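Local coordinates for spherulin-4 (Aspergillus clavatus, PDB 5C5G), which is a glycoside hydrolase of the spherulin-4 family that probably cleaves galactosaminogalactan, the fungal polysaccharide whose biosynthesis requires the related Sph3 of Aspergillus fumigatus, at residues D24-V29 against G243-F248; V201-P206 against D236-F241. All blocks are in the same frame, centred on the assembly; numbering follows the deposited sequence.

Contact 1 (D24-V29 against G243-F248); sequences DPLEDV and GQWSEF
Trp245 reaches from the start of helix 245-252 to Pro25, Leu26 and Val29 on helix 24-32. These helices follow the last and the first strand of a closed eight-stranded (beta/alpha) barrel, so their contact closes the outer helical layer where the two ends of the barrel come together. Gln244 is the N-cap, which puts Trp245 in the first turn of helix 245-252.

Trp245 has CG anti to the backbone N (chi1 165°), which carries the indole across to the other helix with its pyrrole edge leading. NE1 donates to Pro25 O over 3.0 Å, in a nearly straight bond with an N-H...O angle of 163°. The oxygen lies almost in the indole plane, whereas NE1 stands well above the carbonyl plane and not on a lone pair. Tryptophan suits this place because one side chain joins a broad apolar surface to a single N-H. Proline suits the other side: it has no N-H to donate, which costs nothing in a first turn, where N-H groups have no helical acceptor, and its carbonyl is still available to Trp245. Leu26 brings CD1 to the benzo edge, 3.9 Å from Trp245 CZ2 and near the ring plane. Val29 comes in obliquely; being beta-branched, it sets two methyls near the indole, CG2 at 3.6 Å from Trp245 CZ2 and CG1 toward NE1. Val10, Val12 and Phe229, from the first and last strands, also touch the tryptophan, so the ring is wedged between the helices and the barrel wall.

Ser246, a small residue, touches the other helix only lightly, its CA lying 4.4 Å from Val29 CG1.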
# COMPACT_ATOMS: atom_id res chain seq x y z
N ASP A 24 11.15 13.20 -3.60
CA ASP A 24 11.31 13.57 -5.00
C ASP A 24 11.31 12.37 -5.95
O ASP A 24 10.72 12.45 -7.01
CB ASP A 24 12.60 14.38 -5.21
CG ASP A 24 12.48 15.84 -4.76
OD1 ASP A 24 11.46 16.24 -4.17
OD2 ASP A 24 13.44 16.59 -5.01
N PRO A 25 11.95 11.25 -5.57
CA PRO A 25 11.95 10.15 -6.54
C PRO A 25 10.56 9.59 -6.80
O PRO A 25 10.31 9.04 -7.87
CB PRO A 25 12.84 9.09 -5.87
CG PRO A 25 13.75 9.87 -4.99
CD PRO A 25 12.87 10.99 -4.46
N LEU A 26 9.65 9.73 -5.83
CA LEU A 26 8.28 9.33 -6.03
C LEU A 26 7.55 10.38 -6.87
O LEU A 26 6.85 10.04 -7.84
CB LEU A 26 7.56 9.10 -4.70
CG LEU A 26 6.06 8.86 -4.80
CD1 LEU A 26 5.73 7.64 -5.63
CD2 LEU A 26 5.46 8.72 -3.42
N GLU A 27 7.70 11.64 -6.52
CA GLU A 27 7.00 12.65 -7.29
C GLU A 27 7.44 12.61 -8.74
O GLU A 27 6.63 12.82 -9.64
CB GLU A 27 7.21 14.04 -6.71
CG GLU A 27 6.23 15.04 -7.30
CD GLU A 27 6.37 16.42 -6.74
OE1 GLU A 27 7.15 16.62 -5.78
OE2 GLU A 27 5.70 17.32 -7.28
N ASP A 28 8.72 12.33 -8.96
CA ASP A 28 9.24 12.30 -10.33
C ASP A 28 8.55 11.23 -11.17
O ASP A 28 8.17 11.50 -12.31
CB ASP A 28 10.75 12.10 -10.33
CG ASP A 28 11.52 13.35 -9.89
OD1 ASP A 28 10.93 14.45 -9.82
OD2 ASP A 28 12.73 13.23 -9.62
N VAL A 29 8.35 10.03 -10.63
CA VAL A 29 7.69 9.00 -11.42
C VAL A 29 6.18 9.22 -11.52
O VAL A 29 5.58 8.88 -12.54
CB VAL A 29 8.01 7.56 -10.92
CG1 VAL A 29 9.50 7.30 -10.99
CG2 VAL A 29 7.48 7.33 -9.51
N GLY A 243 17.53 0.88 -6.36
CA GLY A 243 18.33 1.29 -7.49
C GLY A 243 17.66 1.17 -8.84
O GLY A 243 18.15 1.76 -9.81
N GLN A 244 16.57 0.41 -8.93
CA GLN A 244 15.83 0.25 -10.18
C GLN A 244 14.39 0.72 -10.04
O GLN A 244 13.50 0.26 -10.74
CB GLN A 244 15.90 -1.21 -10.65
CG GLN A 244 17.32 -1.58 -11.04
CD GLN A 244 17.47 -3.02 -11.45
OE1 GLN A 244 16.82 -3.47 -12.40
NE2 GLN A 244 18.29 -3.76 -10.72
N TRP A 245 14.16 1.65 -9.12
CA TRP A 245 12.83 2.19 -8.91
C TRP A 245 12.22 2.77 -10.19
O TRP A 245 11.09 2.46 -10.55
CB TRP A 245 12.90 3.24 -7.80
CG TRP A 245 11.72 4.16 -7.66
CD1 TRP A 245 11.72 5.49 -7.89
CD2 TRP A 245 10.41 3.82 -7.22
NE1 TRP A 245 10.48 6.02 -7.62
CE2 TRP A 245 9.65 5.01 -7.22
CE3 TRP A 245 9.79 2.63 -6.85
CZ2 TRP A 245 8.31 5.04 -6.86
CZ3 TRP A 245 8.44 2.67 -6.49
CH2 TRP A 245 7.73 3.87 -6.48
N SER A 246 12.97 3.60 -10.90
CA SER A 246 12.42 4.21 -12.11
C SER A 246 12.14 3.14 -13.17
O SER A 246 11.14 3.23 -13.88
CB SER A 246 13.34 5.31 -12.65
OG SER A 246 14.63 4.82 -12.91
N GLU A 247 13.02 2.15 -13.28
CA GLU A 247 12.83 1.07 -14.24
C GLU A 247 11.59 0.24 -13.88
O GLU A 247 10.82 -0.12 -14.76
CB GLU A 247 14.07 0.16 -14.30
CG GLU A 247 15.27 0.80 -14.98
CD GLU A 247 16.14 1.66 -14.06
OE1 GLU A 247 15.78 1.95 -12.90
OE2 GLU A 247 17.21 2.07 -14.54
N PHE A 248 11.42 -0.05 -12.60
CA PHE A 248 10.23 -0.75 -12.15
C PHE A 248 8.96 0.01 -12.55
O PHE A 248 8.05 -0.57 -13.12
CB PHE A 248 10.30 -0.96 -10.62
CG PHE A 248 8.99 -1.31 -9.98
CD1 PHE A 248 8.29 -2.44 -10.35
CD2 PHE A 248 8.45 -0.49 -9.02
CE1 PHE A 248 7.06 -2.73 -9.76
CE2 PHE A 248 7.24 -0.79 -8.43
CZ PHE A 248 6.55 -1.91 -8.81

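Contact 2 (V201-P206 against D236-F241); sequences VIHSVP and DYYAGF. With EDO (1,2-ethanediol), chain C.
His203 and Tyr237 lie face to face, their ring planes only 3° apart and their centroids separated by 3.7 Å. With CG of His203 between its backbone N and carbonyl carbon (chi1 55°), the imidazole is turned so that its face lies on the face of Tyr237, and His203 CB also sits over the tyrosine ring in a CH-pi contact. Both residues suit the site because each is flat and aromatic, which lets the rings overlap closely. Ser204 steadies the histidine from just past the strand: ND1 and Ser204 OG are hydrogen-bonded at 2.8 Å, which fixes the turn of the imidazole.

Strand 198-203 is the seventh of the (beta/alpha) barrel, and 236-241 belongs to the loop after the eighth, so the stack joins neighbouring elements at the C-terminal mouth, where the N-acetyl-D-galactosamine site lies.

Tyr238 approaches differently. Its ring has Tyr237 CD1 over one face, and its hydroxyl meets the imidazole at the edge, OH lying 3.5 Å from His203 CD2. Val201, a slim branched residue, sets CG1 3.4 Å from Tyr238 OH, near the phenol plane. The hydroxyl is hydrogen-bonded to the sugar-binding Glu172. Farther along the loop, Gly240 O accepts a hydrogen bond from O2 of an ethanediol, probably from the crystallisation liquor, at 3.1 Å.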
# COMPACT_ATOMS: atom_id res chain seq x y z
N VAL A 201 4.13 -7.41 -2.37
CA VAL A 201 5.29 -6.62 -1.99
C VAL A 201 6.50 -7.54 -1.98
O VAL A 201 6.58 -8.48 -1.17
CB VAL A 201 5.08 -6.01 -0.60
CG1 VAL A 201 6.36 -5.35 -0.10
CG2 VAL A 201 3.96 -4.98 -0.63
N ILE A 202 7.45 -7.27 -2.87
CA ILE A 202 8.64 -8.09 -3.01
C ILE A 202 9.85 -7.19 -2.85
O ILE A 202 10.10 -6.33 -3.68
CB ILE A 202 8.71 -8.79 -4.38
CG1 ILE A 202 7.43 -9.57 -4.66
CG2 ILE A 202 9.92 -9.71 -4.45
CD1 ILE A 202 7.32 -10.04 -6.11
N HIS A 203 10.60 -7.39 -1.78
CA HIS A 203 11.81 -6.62 -1.54
C HIS A 203 13.03 -7.52 -1.67
O HIS A 203 12.90 -8.72 -1.94
CB HIS A 203 11.74 -5.92 -0.19
CG HIS A 203 11.48 -6.82 0.98
ND1 HIS A 203 12.39 -7.73 1.45
CD2 HIS A 203 10.40 -6.91 1.79
CE1 HIS A 203 11.88 -8.36 2.49
NE2 HIS A 203 10.67 -7.88 2.72
N SER A 204 14.21 -6.95 -1.50
CA SER A 204 15.45 -7.72 -1.49
C SER A 204 15.65 -8.45 -2.81
O SER A 204 16.25 -9.53 -2.86
CB SER A 204 15.46 -8.71 -0.31
OG SER A 204 15.11 -8.03 0.90
N VAL A 205 15.20 -7.85 -3.90
CA VAL A 205 15.46 -8.43 -5.22
C VAL A 205 16.94 -8.26 -5.56
O VAL A 205 17.48 -7.16 -5.45
CB VAL A 205 14.61 -7.76 -6.29
CG1 VAL A 205 14.86 -8.40 -7.64
CG2 VAL A 205 13.13 -7.87 -5.94
N PRO A 206 17.63 -9.36 -5.94
CA PRO A 206 19.04 -9.23 -6.31
C PRO A 206 19.21 -8.26 -7.47
O PRO A 206 18.37 -8.19 -8.36
CB PRO A 206 19.42 -10.64 -6.78
CG PRO A 206 18.43 -11.54 -6.14
CD PRO A 206 17.17 -10.75 -6.01
N ASP A 236 16.08 -1.39 4.89
CA ASP A 236 15.34 -0.13 4.83
C ASP A 236 14.55 -0.02 3.53
O ASP A 236 14.46 1.05 2.90
CB ASP A 236 16.26 1.07 5.02
CG ASP A 236 16.85 1.12 6.40
OD1 ASP A 236 16.11 0.83 7.36
OD2 ASP A 236 18.04 1.46 6.51
N TYR A 237 13.96 -1.14 3.14
CA TYR A 237 13.30 -1.25 1.85
C TYR A 237 11.98 -0.48 1.73
O TYR A 237 11.47 -0.37 0.62
CB TYR A 237 13.10 -2.72 1.44
CG TYR A 237 12.88 -3.69 2.58
CD1 TYR A 237 11.68 -3.73 3.29
CD2 TYR A 237 13.89 -4.57 2.95
CE1 TYR A 237 11.51 -4.62 4.32
CE2 TYR A 237 13.73 -5.45 3.97
CZ TYR A 237 12.54 -5.48 4.66
OH TYR A 237 12.39 -6.37 5.69
N TYR A 238 11.45 0.05 2.83
CA TYR A 238 10.30 0.95 2.78
C TYR A 238 10.69 2.37 3.13
O TYR A 238 9.82 3.25 3.21
CB TYR A 238 9.17 0.49 3.71
CG TYR A 238 8.78 -0.96 3.52
CD1 TYR A 238 8.70 -1.53 2.26
CD2 TYR A 238 8.49 -1.76 4.61
CE1 TYR A 238 8.34 -2.86 2.09
CE2 TYR A 238 8.13 -3.09 4.46
CZ TYR A 238 8.05 -3.63 3.19
OH TYR A 238 7.71 -4.96 3.02
N ALA A 239 11.98 2.62 3.32
CA ALA A 239 12.44 3.93 3.77
C ALA A 239 13.45 4.54 2.83
O ALA A 239 14.12 5.51 3.18
CB ALA A 239 13.00 3.84 5.18
N GLY A 240 13.50 4.03 1.62
CA GLY A 240 14.37 4.56 0.59
C GLY A 240 13.93 3.96 -0.72
O GLY A 240 13.12 3.04 -0.76
N PHE A 241 14.49 4.48 -1.80
CA PHE A 241 14.17 4.03 -3.14
C PHE A 241 15.23 3.10 -3.66
O PHE A 241 16.42 3.37 -3.55
CB PHE A 241 14.01 5.25 -4.06
CG PHE A 241 12.84 6.10 -3.68
CD1 PHE A 241 12.98 7.11 -2.74
CD2 PHE A 241 11.59 5.85 -4.19
CE1 PHE A 241 11.87 7.87 -2.36
CE2 PHE A 241 10.50 6.60 -3.80
CZ PHE A 241 10.64 7.61 -2.89
C1 EDO C . 8.73 3.31 -0.82
O1 EDO C . 9.63 3.54 0.26
C2 EDO C . 9.41 3.83 -2.08
O2 EDO C . 10.51 2.99 -2.42

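After strand 9-13 the chain enters helix 24-32, the first side of contact 1, and comes back to it at helix 245-252, closing a loop of 213 residues that holds seven of the eight strands, 38-42 to 227-230. Contact 2 is nested inside that loop: the chain leaves strand 198-203 at 201-206, passes through helix 212-224 and strand 227-230, and comes back at 236-241, a loop of 29 residues. Contact 1 thus ties first helix to last, and contact 2 ties the seventh strand end to the loop after the eighth strand. They meet at Phe241, whose CD1 lies 3.6 Å from Pro25 CG and whose ring also packs on Trp245.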